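Local coordinates for Alpha/beta hydrolase family protein (Bacillus anthracis, PDB 3OOS) that is probably a hydrolase of the alpha/beta fold family, though its natural substrate is not established, at residues S73-R85 with M103-S115. Residues are numbered along the deposited sequence; the frame is centred on the assembly and turned at random.
Sequences SMTETIKDLEAIR and MLALVYATEAQES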
loop_
_atom_site.group_PDB
_atom_site.type_symbol
_atom_site.label_atom_id
_atom_site.label_comp_id
_atom_site.label_asym_id
_atom_site.label_seq_id
_atom_site.Cartn_x
_atom_site.Cartn_y
_atom_site.Cartn_z
ATOM N N SER A 73 -12.654 8.015 -1.762
ATOM C CA SER A 73 -12.774 7.356 -0.457
ATOM C C SER A 73 -12.402 5.878 -0.539
ATOM O O SER A 73 -12.472 5.273 -1.612
ATOM C CB SER A 73 -14.184 7.516 0.110
ATOM O OG SER A 73 -15.096 6.658 -0.552
HETATM N N MSE A 74 -12.010 5.301 0.594
HETATM C CA MSE A 74 -11.671 3.884 0.635
HETATM C C MSE A 74 -12.876 3.007 0.297
HETATM O O MSE A 74 -12.744 2.014 -0.410
HETATM C CB MSE A 74 -11.060 3.504 1.983
HETATM C CG MSE A 74 -9.623 3.975 2.126
HETATM SE SE MSE A 74 -8.624 3.037 3.499
HETATM C CE MSE A 74 -8.712 4.353 4.926
ATOM N N THR A 75 -14.053 3.389 0.782
ATOM C CA THR A 75 -15.267 2.647 0.456
ATOM C C THR A 75 -15.495 2.594 -1.053
ATOM O O THR A 75 -15.745 1.525 -1.617
ATOM C CB THR A 75 -16.510 3.257 1.130
ATOM O OG1 THR A 75 -16.378 3.169 2.552
ATOM C CG2 THR A 75 -17.760 2.511 0.693
ATOM N N GLU A 76 -15.405 3.754 -1.698
ATOM C CA GLU A 76 -15.648 3.882 -3.142
ATOM C C GLU A 76 -14.546 3.182 -3.936
ATOM O O GLU A 76 -14.804 2.600 -4.993
ATOM C CB GLU A 76 -15.777 5.351 -3.561
ATOM C CG GLU A 76 -17.084 6.010 -3.097
ATOM C CD GLU A 76 -18.327 5.351 -3.681
ATOM O OE1 GLU A 76 -18.441 5.288 -4.921
ATOM O OE2 GLU A 76 -19.193 4.898 -2.899
ATOM N N THR A 77 -13.326 3.227 -3.403
ATOM C CA THR A 77 -12.191 2.499 -3.973
ATOM C C THR A 77 -12.479 0.992 -4.029
ATOM O O THR A 77 -12.241 0.341 -5.055
ATOM C CB THR A 77 -10.893 2.767 -3.173
ATOM O OG1 THR A 77 -10.604 4.172 -3.181
ATOM C CG2 THR A 77 -9.713 1.999 -3.760
ATOM N N ILE A 78 -12.999 0.444 -2.933
ATOM C CA ILE A 78 -13.343 -0.983 -2.890
ATOM C C ILE A 78 -14.395 -1.340 -3.945
ATOM O O ILE A 78 -14.284 -2.372 -4.614
ATOM C CB ILE A 78 -13.767 -1.452 -1.466
ATOM C CG1 ILE A 78 -12.628 -1.239 -0.461
ATOM C CG2 ILE A 78 -14.184 -2.933 -1.469
ATOM C CD1 ILE A 78 -11.255 -1.700 -0.934
ATOM N N LYS A 79 -15.398 -0.477 -4.101
ATOM C CA LYS A 79 -16.421 -0.661 -5.130
ATOM C C LYS A 79 -15.807 -0.680 -6.536
ATOM O O LYS A 79 -16.219 -1.471 -7.386
ATOM C CB LYS A 79 -17.496 0.419 -5.016
ATOM C CG LYS A 79 -18.237 0.404 -3.689
ATOM C CD LYS A 79 -19.232 1.546 -3.609
ATOM C CE LYS A 79 -20.043 1.474 -2.327
ATOM N NZ LYS A 79 -20.876 0.242 -2.287
ATOM N N ASP A 80 -14.816 0.184 -6.762
ATOM C CA ASP A 80 -14.070 0.217 -8.029
ATOM C C ASP A 80 -13.295 -1.082 -8.252
ATOM O O ASP A 80 -13.352 -1.665 -9.337
ATOM C CB ASP A 80 -13.105 1.409 -8.071
ATOM C CG ASP A 80 -13.813 2.739 -8.285
ATOM O OD1 ASP A 80 -15.039 2.757 -8.526
ATOM O OD2 ASP A 80 -13.123 3.780 -8.218
ATOM N N LEU A 81 -12.583 -1.537 -7.221
ATOM C CA LEU A 81 -11.828 -2.789 -7.313
ATOM C C LEU A 81 -12.747 -3.989 -7.544
ATOM O O LEU A 81 -12.408 -4.906 -8.294
ATOM C CB LEU A 81 -10.953 -3.003 -6.071
ATOM C CG LEU A 81 -9.797 -2.006 -5.899
ATOM C CD1 LEU A 81 -9.102 -2.212 -4.560
ATOM C CD2 LEU A 81 -8.795 -2.087 -7.057
ATOM N N GLU A 82 -13.910 -3.967 -6.900
ATOM C CA GLU A 82 -14.905 -5.017 -7.088
ATOM C C GLU A 82 -15.443 -5.040 -8.520
ATOM O O GLU A 82 -15.651 -6.113 -9.096
ATOM C CB GLU A 82 -16.032 -4.865 -6.064
ATOM C CG GLU A 82 -15.652 -5.381 -4.685
ATOM C CD GLU A 82 -15.582 -6.896 -4.637
ATOM O OE1 GLU A 82 -16.636 -7.530 -4.417
ATOM O OE2 GLU A 82 -14.474 -7.449 -4.826
ATOM N N ALA A 83 -15.639 -3.855 -9.099
ATOM C CA ALA A 83 -16.083 -3.741 -10.487
ATOM C C ALA A 83 -15.028 -4.280 -11.454
ATOM O O ALA A 83 -15.368 -4.918 -12.451
ATOM C CB ALA A 83 -16.446 -2.290 -10.824
ATOM N N ILE A 84 -13.754 -4.028 -11.153
ATOM C CA ILE A 84 -12.653 -4.564 -11.960
ATOM C C ILE A 84 -12.642 -6.088 -11.861
ATOM O O ILE A 84 -12.577 -6.782 -12.881
ATOM C CB ILE A 84 -11.289 -3.964 -11.542
ATOM C CG1 ILE A 84 -11.264 -2.465 -11.868
ATOM C CG2 ILE A 84 -10.123 -4.703 -12.225
ATOM C CD1 ILE A 84 -10.100 -1.703 -11.258
ATOM N N ARG A 85 -12.724 -6.600 -10.635
ATOM C CA ARG A 85 -12.799 -8.046 -10.406
ATOM C C ARG A 85 -13.926 -8.699 -11.221
ATOM O O ARG A 85 -13.702 -9.710 -11.898
ATOM C CB ARG A 85 -12.953 -8.356 -8.911
ATOM C CG ARG A 85 -12.913 -9.856 -8.599
ATOM C CD ARG A 85 -13.379 -10.191 -7.172
ATOM N NE ARG A 85 -14.643 -9.550 -6.789
ATOM C CZ ARG A 85 -15.844 -9.858 -7.282
ATOM N NH1 ARG A 85 -15.983 -10.801 -8.211
ATOM N NH2 ARG A 85 -16.918 -9.209 -6.849
HETATM N N MSE A 103 -3.881 -0.303 4.834
HETATM C CA MSE A 103 -5.135 0.183 5.401
HETATM C C MSE A 103 -6.276 -0.102 4.434
HETATM O O MSE A 103 -7.353 -0.539 4.846
HETATM C CB MSE A 103 -5.044 1.675 5.715
HETATM C CG MSE A 103 -3.980 2.006 6.742
HETATM SE SE MSE A 103 -3.714 3.919 6.921
HETATM C CE MSE A 103 -2.033 3.845 7.894
ATOM N N LEU A 104 -6.028 0.128 3.146
ATOM C CA LEU A 104 -7.012 -0.176 2.111
ATOM C C LEU A 104 -7.365 -1.672 2.097
ATOM O O LEU A 104 -8.538 -2.032 1.940
ATOM C CB LEU A 104 -6.512 0.292 0.741
ATOM C CG LEU A 104 -7.456 0.129 -0.455
ATOM C CD1 LEU A 104 -8.777 0.885 -0.253
ATOM C CD2 LEU A 104 -6.755 0.588 -1.729
ATOM N N ALA A 105 -6.358 -2.526 2.286
ATOM C CA ALA A 105 -6.562 -3.978 2.402
ATOM C C ALA A 105 -7.538 -4.333 3.521
ATOM O O ALA A 105 -8.416 -5.183 3.347
ATOM C CB ALA A 105 -5.229 -4.692 2.619
ATOM N N LEU A 106 -7.371 -3.683 4.670
ATOM C CA LEU A 106 -8.241 -3.924 5.816
ATOM C C LEU A 106 -9.675 -3.507 5.516
ATOM O O LEU A 106 -10.614 -4.206 5.892
ATOM C CB LEU A 106 -7.711 -3.221 7.069
ATOM C CG LEU A 106 -6.334 -3.697 7.559
ATOM C CD1 LEU A 106 -5.831 -2.811 8.694
ATOM C CD2 LEU A 106 -6.338 -5.175 7.992
ATOM N N VAL A 107 -9.839 -2.381 4.828
ATOM C CA VAL A 107 -11.170 -1.931 4.417
ATOM C C VAL A 107 -11.777 -2.865 3.359
ATOM O O VAL A 107 -12.972 -3.136 3.398
ATOM C CB VAL A 107 -11.169 -0.442 3.978
ATOM C CG1 VAL A 107 -12.554 -0.007 3.495
ATOM C CG2 VAL A 107 -10.726 0.439 5.146
ATOM N N TYR A 108 -10.962 -3.384 2.439
ATOM C CA TYR A 108 -11.459 -4.396 1.494
ATOM C C TYR A 108 -12.054 -5.579 2.266
ATOM O O TYR A 108 -13.156 -6.053 1.955
ATOM C CB TYR A 108 -10.346 -4.874 0.548
ATOM C CG TYR A 108 -10.806 -5.329 -0.834
ATOM C CD1 TYR A 108 -12.040 -5.964 -1.028
ATOM C CD2 TYR A 108 -9.988 -5.139 -1.947
ATOM C CE1 TYR A 108 -12.449 -6.382 -2.301
ATOM C CE2 TYR A 108 -10.381 -5.556 -3.216
ATOM C CZ TYR A 108 -11.607 -6.172 -3.390
ATOM O OH TYR A 108 -11.979 -6.574 -4.658
ATOM N N ALA A 109 -11.331 -6.031 3.289
ATOM C CA ALA A 109 -11.787 -7.152 4.111
ATOM C C ALA A 109 -13.076 -6.829 4.873
ATOM O O ALA A 109 -13.996 -7.648 4.922
ATOM C CB ALA A 109 -10.685 -7.594 5.061
ATOM N N THR A 110 -13.164 -5.639 5.455
ATOM C CA THR A 110 -14.345 -5.308 6.253
ATOM C C THR A 110 -15.596 -5.054 5.399
ATOM O O THR A 110 -16.716 -5.330 5.834
ATOM C CB THR A 110 -14.099 -4.133 7.224
ATOM O OG1 THR A 110 -13.754 -2.957 6.485
ATOM C CG2 THR A 110 -12.977 -4.473 8.213
ATOM N N GLU A 111 -15.403 -4.531 4.192
ATOM C CA GLU A 111 -16.527 -4.253 3.300
ATOM C C GLU A 111 -16.937 -5.483 2.501
ATOM O O GLU A 111 -18.130 -5.761 2.348
ATOM C CB GLU A 111 -16.188 -3.110 2.337
ATOM C CG GLU A 111 -16.059 -1.747 2.998
ATOM C CD GLU A 111 -17.392 -1.039 3.162
ATOM O OE1 GLU A 111 -18.098 -0.843 2.150
ATOM O OE2 GLU A 111 -17.724 -0.662 4.305
ATOM N N ALA A 112 -15.947 -6.219 1.995
ATOM C CA ALA A 112 -16.195 -7.252 0.981
ATOM C C ALA A 112 -15.317 -8.495 1.092
ATOM O O ALA A 112 -14.815 -8.992 0.081
ATOM C CB ALA A 112 -16.064 -6.633 -0.426
ATOM N N GLN A 113 -15.156 -9.023 2.306
ATOM C CA GLN A 113 -14.278 -10.185 2.505
ATOM C C GLN A 113 -14.694 -11.409 1.698
ATOM O O GLN A 113 -13.855 -12.245 1.369
ATOM C CB GLN A 113 -14.130 -10.557 3.989
ATOM C CG GLN A 113 -15.419 -10.973 4.683
ATOM C CD GLN A 113 -15.184 -11.424 6.114
ATOM O OE1 GLN A 113 -14.340 -12.280 6.376
ATOM N NE2 GLN A 113 -15.937 -10.851 7.045
ATOM N N GLU A 114 -15.980 -11.503 1.365
ATOM C CA GLU A 114 -16.490 -12.658 0.622
ATOM C C GLU A 114 -15.866 -12.761 -0.767
ATOM O O GLU A 114 -15.806 -13.845 -1.345
ATOM C CB GLU A 114 -18.022 -12.650 0.532
ATOM C CG GLU A 114 -18.588 -13.839 -0.242
ATOM C CD GLU A 114 -20.044 -14.104 0.045
ATOM O OE1 GLU A 114 -20.357 -14.562 1.163
ATOM O OE2 GLU A 114 -20.870 -13.875 -0.861
ATOM N N SER A 115 -15.382 -11.634 -1.288
ATOM C CA SER A 115 -14.713 -11.605 -2.587
ATOM C C SER A 115 -13.210 -11.880 -2.511
ATOM O O SER A 115 -12.540 -11.917 -3.541
ATOM C CB SER A 115 -14.930 -10.247 -3.255
ATOM O OG SER A 115 -16.304 -10.007 -3.470
HETATM O O HOH W 1 -17.281 -0.699 -0.430
#
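In the alpha/beta hydrolase fold, helix 74-87 packs against helix 100-112, which begins within the probable nucleophile elbow. I78 and Y108 meet where the axes of 74-85 and 103-112 pass 9.6 Å apart, with a signed crossing angle of -73°. I78 is a knob in a hole formed by V107, Y108, E111 and A112. Its CG2 lies over one face of the Y108 ring, a CH-pi contact 4.2 Å from the centroid. Its CD1 reaches Y108 CB and L104 CD1. In one of its two conformers, selenomethionine M74 bends at chi3 (-101°) and sets SE 3.7 Å from V107 CG2. T77 CG2 touches both methyls of L104.

At the other end, the buried Y108 ring points its hydroxyl at the E82 carboxylate. Y108 OH donates to the anti lone pair of E82 OE2 at 2.6 Å, with ring and carboxylate planes 78° apart. S115 OG donates to E82 OE1 at 2.7 Å, on the syn side. R85 grips the same carboxylate side-on from above its plane, NE to OE2 at 2.9 Å and NH2 to OE1. Each E82 oxygen thus takes two donors, which fixes the group's rotation and would favour its charged form. R85 NH1 also bonds I90 O, and Y108 OH accepts a hydrogen bond from W93 NE1. Strand 93-98 borders both helices through F95, as expected for neighbouring helices on one side of an alpha/beta hydrolase sheet.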